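Long-range contacts in CG14216 (PDB 3P9Y), which dephosphorylates the C-terminal domain of RNA polymerase II and probably takes part in RNA processing and termination: residues Ala13-Asn19 and Val37-Gly43; Asn21-Glu25 and Asn147-Leu153. The protein carries 2 engineered substitutions. One frame throughout, in Å; residues are numbered along the deposited sequence.

Interaction 1. Residues Ala13-Asn19 and Val37-Gly43; sequences AVVDSSN and VRSYGTG. Engineered in segment 13-19: D16 (natural residue Cys).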
loop_
_atom_site.group_PDB
_atom_site.type_symbol
_atom_site.label_atom_id
_atom_site.label_comp_id
_atom_site.label_asym_id
_atom_site.label_seq_id
_atom_site.Cartn_x
_atom_site.Cartn_y
_atom_site.Cartn_z
ATOM N N ALA A 13 -5.323 -4.856 2.570
ATOM C CA ALA A 13 -3.923 -4.701 2.203
ATOM C C ALA A 13 -3.789 -3.480 1.305
ATOM O O ALA A 13 -4.699 -3.167 0.551
ATOM C CB ALA A 13 -3.403 -5.943 1.497
ATOM N N VAL A 14 -2.663 -2.783 1.417
ATOM C CA VAL A 14 -2.323 -1.697 0.514
ATOM C C VAL A 14 -0.994 -2.048 -0.136
ATOM O O VAL A 14 -0.060 -2.488 0.539
ATOM C CB VAL A 14 -2.206 -0.359 1.255
ATOM C CG1 VAL A 14 -1.967 0.772 0.265
ATOM C CG2 VAL A 14 -3.470 -0.098 2.065
ATOM N N VAL A 15 -0.915 -1.856 -1.448
ATOM C CA VAL A 15 0.189 -2.378 -2.229
ATOM C C VAL A 15 0.740 -1.318 -3.184
ATOM O O VAL A 15 -0.016 -0.633 -3.881
ATOM C CB VAL A 15 -0.268 -3.617 -3.033
ATOM C CG1 VAL A 15 0.908 -4.273 -3.725
ATOM C CG2 VAL A 15 -0.979 -4.610 -2.112
ATOM N N ASP A 16 2.061 -1.179 -3.198
ATOM C CA ASP A 16 2.740 -0.282 -4.125
ATOM C C ASP A 16 3.868 -1.073 -4.785
ATOM O O ASP A 16 3.752 -2.285 -4.959
ATOM C CB ASP A 16 3.277 0.954 -3.392
ATOM C CG ASP A 16 4.222 0.594 -2.264
ATOM O OD1 ASP A 16 4.671 -0.565 -2.223
ATOM O OD2 ASP A 16 4.510 1.462 -1.410
ATOM N N SER A 17 4.961 -0.408 -5.136
ATOM C CA SER A 17 6.073 -1.100 -5.777
ATOM C C SER A 17 7.127 -1.605 -4.789
ATOM O O SER A 17 7.432 -2.797 -4.765
ATOM C CB SER A 17 6.730 -0.203 -6.823
ATOM O OG SER A 17 7.672 -0.943 -7.579
ATOM N N SER A 18 7.676 -0.712 -3.971
ATOM C CA SER A 18 8.803 -1.069 -3.111
ATOM C C SER A 18 8.417 -1.229 -1.643
ATOM O O SER A 18 9.267 -1.541 -0.810
ATOM C CB SER A 18 9.913 -0.021 -3.235
ATOM O OG SER A 18 10.443 0.006 -4.549
ATOM N N ASN A 19 7.139 -1.023 -1.340
ATOM C CA ASN A 19 6.628 -1.078 0.028
ATOM C C ASN A 19 7.418 -0.126 0.923
ATOM O O ASN A 19 7.815 -0.481 2.036
ATOM C CB ASN A 19 6.694 -2.508 0.563
ATOM C CG ASN A 19 5.972 -2.681 1.887
ATOM O OD1 ASN A 19 4.961 -2.041 2.172
ATOM N ND2 ASN A 19 6.493 -3.570 2.696
ATOM N N VAL A 37 -4.833 -3.745 8.707
ATOM C CA VAL A 37 -4.173 -3.468 7.437
ATOM C C VAL A 37 -2.763 -4.057 7.374
ATOM O O VAL A 37 -2.029 -4.060 8.367
ATOM C CB VAL A 37 -4.130 -1.939 7.166
ATOM C CG1 VAL A 37 -3.462 -1.201 8.327
ATOM C CG2 VAL A 37 -3.427 -1.635 5.844
ATOM N N ARG A 38 -2.404 -4.568 6.198
ATOM C CA ARG A 38 -1.047 -5.023 5.906
ATOM C C ARG A 38 -0.611 -4.364 4.608
ATOM O O ARG A 38 -1.451 -3.932 3.829
ATOM C CB ARG A 38 -0.993 -6.549 5.768
ATOM C CG ARG A 38 -1.328 -7.298 7.045
ATOM C CD ARG A 38 -1.103 -8.793 6.895
ATOM N NE ARG A 38 -1.198 -9.496 8.174
ATOM C CZ ARG A 38 -2.339 -9.882 8.738
ATOM N NH1 ARG A 38 -3.503 -9.635 8.142
ATOM N NH2 ARG A 38 -2.318 -10.519 9.902
ATOM N N SER A 39 0.693 -4.269 4.374
ATOM C CA SER A 39 1.194 -3.588 3.183
ATOM C C SER A 39 2.254 -4.406 2.463
ATOM O O SER A 39 2.971 -5.190 3.082
ATOM C CB SER A 39 1.769 -2.217 3.548
ATOM O OG SER A 39 2.807 -2.337 4.504
ATOM N N TYR A 40 2.354 -4.198 1.153
ATOM C CA TYR A 40 3.302 -4.928 0.320
ATOM C C TYR A 40 3.744 -4.091 -0.881
ATOM O O TYR A 40 3.136 -3.069 -1.196
ATOM C CB TYR A 40 2.663 -6.226 -0.181
ATOM C CG TYR A 40 2.090 -7.083 0.916
ATOM C CD1 TYR A 40 2.880 -8.006 1.585
ATOM C CD2 TYR A 40 0.761 -6.963 1.292
ATOM C CE1 TYR A 40 2.362 -8.788 2.599
ATOM C CE2 TYR A 40 0.233 -7.740 2.302
ATOM C CZ TYR A 40 1.038 -8.651 2.952
ATOM O OH TYR A 40 0.517 -9.427 3.961
ATOM N N GLY A 41 4.810 -4.534 -1.540
ATOM C CA GLY A 41 5.241 -3.969 -2.805
ATOM C C GLY A 41 5.186 -5.074 -3.843
ATOM O O GLY A 41 5.102 -6.240 -3.481
ATOM N N THR A 42 5.232 -4.723 -5.123
ATOM C CA THR A 42 5.128 -5.719 -6.187
ATOM C C THR A 42 6.408 -5.825 -7.017
ATOM O O THR A 42 6.559 -6.745 -7.817
ATOM C CB THR A 42 3.954 -5.408 -7.136
ATOM O OG1 THR A 42 4.052 -4.056 -7.599
ATOM C CG2 THR A 42 2.625 -5.606 -6.432
ATOM N N GLY A 43 7.325 -4.882 -6.831
ATOM C CA GLY A 43 8.584 -4.897 -7.554
ATOM C C GLY A 43 9.413 -6.135 -7.260
ATOM O O GLY A 43 9.152 -6.868 -6.308
HETATM O O HOH W 1 5.925 -2.984 -9.186
#

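Interaction 2. Residues Asn21-Glu25 and Asn147-Leu153; sequences NRSME and NNAEDAL. Engineered in segment 147-153: N147 (natural residue Asp).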
loop_
_atom_site.group_PDB
_atom_site.type_symbol
_atom_site.label_atom_id
_atom_site.label_comp_id
_atom_site.label_asym_id
_atom_site.label_seq_id
_atom_site.Cartn_x
_atom_site.Cartn_y
_atom_site.Cartn_z
ATOM N N ASN A 21 7.098 3.963 0.352
ATOM C CA ASN A 21 6.472 5.271 0.496
ATOM C C ASN A 21 4.952 5.191 0.568
ATOM O O ASN A 21 4.373 5.283 1.646
ATOM C CB ASN A 21 6.889 6.182 -0.662
ATOM C CG ASN A 21 6.294 7.570 -0.560
ATOM O OD1 ASN A 21 6.075 8.090 0.535
ATOM N ND2 ASN A 21 6.037 8.185 -1.705
ATOM N N ARG A 22 4.314 5.015 -0.584
ATOM C CA ARG A 22 2.860 5.134 -0.689
ATOM C C ARG A 22 2.093 4.119 0.160
ATOM O O ARG A 22 1.134 4.481 0.844
ATOM C CB ARG A 22 2.440 5.028 -2.159
ATOM C CG ARG A 22 2.850 6.235 -3.008
ATOM C CD ARG A 22 2.745 5.942 -4.511
ATOM N NE ARG A 22 3.665 4.882 -4.925
ATOM C CZ ARG A 22 3.700 4.342 -6.141
ATOM N NH1 ARG A 22 2.862 4.753 -7.082
ATOM N NH2 ARG A 22 4.578 3.390 -6.415
ATOM N N SER A 23 2.501 2.854 0.123
ATOM C CA SER A 23 1.788 1.821 0.870
ATOM C C SER A 23 1.974 2.000 2.373
ATOM O O SER A 23 1.098 1.656 3.155
ATOM C CB SER A 23 2.256 0.421 0.467
ATOM O OG SER A 23 3.553 0.145 0.966
ATOM N N MET A 24 3.116 2.536 2.775
ATOM C CA MET A 24 3.422 2.672 4.195
ATOM C C MET A 24 2.730 3.884 4.809
ATOM O O MET A 24 2.335 3.856 5.968
ATOM C CB MET A 24 4.934 2.743 4.403
ATOM C CG MET A 24 5.627 1.432 4.074
ATOM S SD MET A 24 4.968 0.068 5.057
ATOM C CE MET A 24 5.898 0.287 6.575
ATOM N N GLU A 25 2.587 4.944 4.028
ATOM C CA GLU A 25 1.823 6.102 4.454
ATOM C C GLU A 25 0.370 5.676 4.672
ATOM O O GLU A 25 -0.248 6.019 5.686
ATOM C CB GLU A 25 1.905 7.190 3.389
ATOM C CG GLU A 25 1.489 8.559 3.860
ATOM C CD GLU A 25 2.487 9.166 4.825
ATOM O OE1 GLU A 25 2.110 9.382 5.989
ATOM O OE2 GLU A 25 3.649 9.410 4.427
ATOM N N ASN A 147 3.932 9.386 -6.637
ATOM C CA ASN A 147 4.989 8.840 -5.793
ATOM C C ASN A 147 5.963 9.884 -5.249
ATOM O O ASN A 147 7.096 9.995 -5.715
ATOM C CB ASN A 147 5.761 7.760 -6.548
ATOM C CG ASN A 147 6.427 6.781 -5.622
ATOM O OD1 ASN A 147 6.568 7.037 -4.430
ATOM N ND2 ASN A 147 6.825 5.639 -6.160
ATOM N N ASN A 148 5.503 10.646 -4.263
ATOM C CA ASN A 148 6.369 11.487 -3.448
ATOM C C ASN A 148 5.762 11.596 -2.048
ATOM O O ASN A 148 4.639 11.140 -1.816
ATOM C CB ASN A 148 6.554 12.867 -4.077
ATOM C CG ASN A 148 5.263 13.643 -4.168
ATOM O OD1 ASN A 148 4.710 14.067 -3.158
ATOM N ND2 ASN A 148 4.780 13.847 -5.385
ATOM N N ALA A 149 6.494 12.195 -1.119
ATOM C CA ALA A 149 6.075 12.210 0.279
ATOM C C ALA A 149 4.729 12.910 0.490
ATOM O O ALA A 149 3.885 12.414 1.228
ATOM C CB ALA A 149 7.153 12.855 1.146
ATOM N N GLU A 150 4.525 14.050 -0.162
ATOM C CA GLU A 150 3.318 14.841 0.067
ATOM C C GLU A 150 2.080 14.128 -0.477
ATOM O O GLU A 150 1.053 14.040 0.198
ATOM C CB GLU A 150 3.431 16.224 -0.577
ATOM C CG GLU A 150 4.497 17.122 0.027
ATOM C CD GLU A 150 5.794 17.097 -0.758
ATOM O OE1 GLU A 150 6.177 18.156 -1.302
ATOM O OE2 GLU A 150 6.431 16.025 -0.842
ATOM N N ASP A 151 2.181 13.631 -1.701
ATOM C CA ASP A 151 1.051 12.974 -2.340
ATOM C C ASP A 151 0.786 11.602 -1.726
ATOM O O ASP A 151 -0.333 11.110 -1.776
ATOM C CB ASP A 151 1.273 12.865 -3.848
ATOM C CG ASP A 151 1.059 14.185 -4.557
ATOM O OD1 ASP A 151 0.013 14.822 -4.311
ATOM O OD2 ASP A 151 1.933 14.587 -5.357
ATOM N N ALA A 152 1.803 10.996 -1.125
ATOM C CA ALA A 152 1.605 9.726 -0.435
ATOM C C ALA A 152 0.672 9.932 0.756
ATOM O O ALA A 152 -0.215 9.119 1.016
ATOM C CB ALA A 152 2.931 9.147 0.016
ATOM N N LEU A 153 0.864 11.030 1.476
ATOM C CA LEU A 153 -0.001 11.341 2.609
ATOM C C LEU A 153 -1.418 11.658 2.132
ATOM O O LEU A 153 -2.394 11.217 2.741
ATOM C CB LEU A 153 0.555 12.518 3.413
ATOM C CG LEU A 153 -0.299 12.895 4.625
ATOM C CD1 LEU A 153 -0.349 11.743 5.620
ATOM C CD2 LEU A 153 0.232 14.165 5.292
HETATM O O HOH W 2 -0.601 6.493 -0.045
#

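Interaction 1. Residues Ala13-Asn19 and Val37-Gly43
A13 pairs with R38 in two neighbouring parallel strands, those of the beta-alpha-beta unit 11-16, 22-32, 36-41, in a fold like that of the low-molecular-weight tyrosine phosphatases. The axes of the strand segments come within 4.6 Å and their directions differ by 18°. A13 CB sits at the edge of the Y40 ring, 4.1 Å from CE2, while the hydroxyl of that ring is hydrogen-bonded to T105. V14 uses both of its backbone polar atoms here: N donates to R38 O (2.9 Å), and O accepts from Y40 N (3.0 Å) in the carbonyl plane. Its side chain faces the other side of the sheet, toward V37 and helix 22-32. V15 returns to the face of A13 and Y40. With CG1 anti to its own N (chi1 -173°), it presses that methyl on T42 CG2 at 3.5 Å, closer than usual for two carbons, the side chains meeting at about a right angle. D16, engineered from cysteine, continues the ladder from its N to Y40 O (3.0 Å). Its OD1 accepts from N19 N at 2.7 Å, from the syn side but tilted out of the carboxylate plane, an Asx motif. The backbone N atoms of S17 and S18 hydrogen-bond to a modified side chain of the bound peptide, consistent with the phosphate-binding loop of this phosphatase fold. G41 CA lies against S17 O, which accepts a hydrogen bond from G43 N, 2.9 Å away.

Interaction 2. Residues Asn21-Glu25 and Asn147-Leu153
N147, engineered from aspartate, meets both N21 and R22 where the phosphate-binding loop runs into helix 22-32; in the natural sequence this loop carries the CX5R phosphatase signature, its cysteine replaced here by D16, with R22 as its arginine. The N147 and N21 amides lie side by side, pointing opposite ways, their planes 12° apart, and N21 ND2 donates to N147 OD1 at 3.0 Å in an almost straight bond lying in the plane of the N21 amide. The other N-H of N21 ND2 makes a weak bond to N148 O (3.3 Å), which also accepts from A152 N as the next helix starts. N148 is the N-cap of that helix, its OD1 accepting from D151 N. N147 ND2 lies over one face of the R22 guanidinium, displaced toward its rim. The two planes are 22° apart, a stack and not a hydrogen bond, since R22 NH2 and N147 ND2 at 3.2 Å are both donors. R22 NE hydrogen-bonds to the modified side chain of the bound peptide, and NH1 forms a salt bridge with E116. A leucine in place of R22 would probably leave E116 without its ionic mate and the N147 amide without its flat stacking partner, besides losing a donor to the peptide.

E25 CG, anti to the backbone N (chi1 -164°), lies 3.4 Å from L153 CA. The bend at chi2 then turns the carboxylate so that OE1 is 3.4 Å from L153 CD1, while OE2 is held by a salt bridge to R91. A152 points its methyl at the 21-25 turn, against N21, R22 and E25, with CB 3.4 Å from N21 OD1. A water joins the two backbones, donating to R22 O (2.8 Å) and to A152 O (2.9 Å).

Overall arrangement
From the N terminus, strand 11-16 runs into the phosphate-binding loop, helix 22-32 follows, and strand 36-41 returns beside the first strand; interaction 1 closes this loop of 17 intervening residues. Interaction 2 starts within it, at 21-25, and spans 121 residues to reach 147-153, so the two contacts cross along the chain. Their centres lie about 12 Å apart and they touch directly: D16 OD2 is 2.9 Å from S23 N, a probable hydrogen bond, and M24 SD packs on S39 OG. Together they tie an edge of the five-stranded sheet, through helix 22-32, to the start of helix 149-167, and residues of both contacts reach the bound peptide.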